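Local coordinates for COMB10 (Helicobacter pylori, PDB 2BHV), which probably serves as a core subunit of the Com type IV secretion system, contributing a periplasmic domain of the TrbI/VirB10 family, at residues I53-S58 and I216-R221. Residues are numbered along the deposited sequence; the frame is centred on the assembly and turned at random.
Sequences ITPISS and IREGSR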
# COMPACT_ATOMS: atom_id res chain seq x y z
N ILE A 53 -8.90 -21.67 19.78
CA ILE A 53 -10.03 -21.47 20.68
C ILE A 53 -10.20 -19.98 20.94
O ILE A 53 -11.30 -19.50 21.13
CB ILE A 53 -9.84 -22.24 22.01
CG1 ILE A 53 -9.87 -23.74 21.75
CG2 ILE A 53 -10.91 -21.87 23.02
CD1 ILE A 53 -9.17 -24.56 22.81
N THR A 54 -9.08 -19.27 20.92
CA THR A 54 -9.02 -17.84 21.21
C THR A 54 -8.63 -17.08 19.95
O THR A 54 -7.80 -17.57 19.21
CB THR A 54 -7.96 -17.60 22.30
OG1 THR A 54 -8.52 -17.98 23.57
CG2 THR A 54 -7.49 -16.14 22.35
N PRO A 55 -9.23 -15.91 19.70
CA PRO A 55 -8.82 -15.14 18.52
C PRO A 55 -7.48 -14.43 18.72
O PRO A 55 -7.01 -14.27 19.84
CB PRO A 55 -9.94 -14.10 18.38
CG PRO A 55 -10.47 -13.93 19.72
CD PRO A 55 -10.32 -15.24 20.44
N ILE A 56 -6.87 -14.03 17.60
CA ILE A 56 -5.66 -13.21 17.59
C ILE A 56 -5.96 -11.87 16.91
O ILE A 56 -6.08 -11.83 15.67
CB ILE A 56 -4.54 -13.89 16.79
CG1 ILE A 56 -4.14 -15.23 17.44
CG2 ILE A 56 -3.32 -12.98 16.67
CD1 ILE A 56 -3.07 -15.99 16.65
N SER A 57 -6.09 -10.80 17.70
CA SER A 57 -6.28 -9.44 17.15
C SER A 57 -4.94 -8.72 16.87
O SER A 57 -3.96 -8.96 17.57
CB SER A 57 -7.11 -8.59 18.11
OG SER A 57 -6.44 -8.47 19.35
N SER A 58 -4.91 -7.86 15.85
CA SER A 58 -3.63 -7.23 15.42
C SER A 58 -3.26 -5.94 16.18
O SER A 58 -2.12 -5.46 16.05
CB SER A 58 -3.55 -7.01 13.90
OG SER A 58 -4.23 -5.82 13.51
N ILE A 216 -7.44 -12.76 13.34
CA ILE A 216 -7.53 -14.16 13.01
C ILE A 216 -8.53 -14.79 13.98
O ILE A 216 -8.23 -14.96 15.17
CB ILE A 216 -6.16 -14.82 13.05
CG1 ILE A 216 -5.26 -14.19 11.97
CG2 ILE A 216 -6.27 -16.32 12.83
CD1 ILE A 216 -3.80 -14.46 12.13
N ARG A 217 -9.74 -15.07 13.50
CA ARG A 217 -10.85 -15.50 14.35
C ARG A 217 -10.61 -16.86 15.00
O ARG A 217 -9.91 -17.71 14.45
CB ARG A 217 -12.16 -15.56 13.56
CG ARG A 217 -13.01 -14.29 13.59
CD ARG A 217 -12.55 -13.30 12.52
NE ARG A 217 -13.63 -12.45 12.01
CZ ARG A 217 -14.28 -12.64 10.85
NH1 ARG A 217 -13.98 -13.67 10.04
NH2 ARG A 217 -15.24 -11.78 10.49
N GLU A 218 -11.21 -17.07 16.15
CA GLU A 218 -11.23 -18.40 16.74
C GLU A 218 -11.91 -19.37 15.76
O GLU A 218 -12.79 -18.98 15.01
CB GLU A 218 -11.93 -18.36 18.11
CG GLU A 218 -13.45 -18.17 18.07
CD GLU A 218 -13.90 -16.73 17.93
OE1 GLU A 218 -13.14 -15.87 17.45
OE2 GLU A 218 -15.05 -16.45 18.32
N GLY A 219 -11.49 -20.62 15.77
CA GLY A 219 -11.96 -21.59 14.81
C GLY A 219 -11.02 -21.70 13.62
O GLY A 219 -11.13 -22.61 12.79
N SER A 220 -10.09 -20.75 13.53
CA SER A 220 -9.07 -20.80 12.51
C SER A 220 -8.28 -22.07 12.70
O SER A 220 -8.02 -22.49 13.82
CB SER A 220 -8.15 -19.60 12.62
OG SER A 220 -8.81 -18.43 12.18
N ARG A 221 -7.91 -22.68 11.58
CA ARG A 221 -7.22 -23.94 11.57
C ARG A 221 -5.75 -23.73 11.24
O ARG A 221 -5.40 -22.98 10.33
CB ARG A 221 -7.85 -24.84 10.52
CG ARG A 221 -8.07 -26.28 10.97
CD ARG A 221 -9.40 -26.40 11.64
NE ARG A 221 -9.85 -27.78 11.76
CZ ARG A 221 -11.02 -28.24 11.31
NH1 ARG A 221 -11.87 -27.43 10.69
NH2 ARG A 221 -11.34 -29.51 11.48
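I56 and I216 form an antiparallel hydrogen-bonded pair: I56 N donates to I216 O at 2.9 Å with an N-H...O angle of 172°. I216 N returns the bond to I56 O, also at 2.9 Å and equally straight. Both isoleucines project from the same face of the small sheet, CB to CB 4.2 Å. The side chains continue the packing, I56 onto V64, Y92 and L103, I216 onto L103 and onto I196 of the second subunit.

Beyond the pair the contact turns exposed. P55 CA approaches I216 O at 3.4 Å, but the angle of 121° at the hydrogen marks this as a weak CH...O contact. Alongside the proline ring runs the E218 side chain, pointing the same way; bent at chi2, it brings OE1 to 3.8 Å from P55 CB, a van der Waals approach. At its base, E218 CB lies near I53 O (3.3 Å).

E218 is the second residue of the turn from R217 to S220, which probably fixes its direction. R217 O receives both S220 N (3.2 Å) and S220 OG, the latter in the carbonyl plane on a lone pair, while G219 and S220 make backbone hydrogen bonds with L52. G219, with phi at 95°, occupies the third position, completing a type II beta turn between strand 215-216 of the three-stranded antiparallel sheet and strand 221-226 of the large mixed sheet.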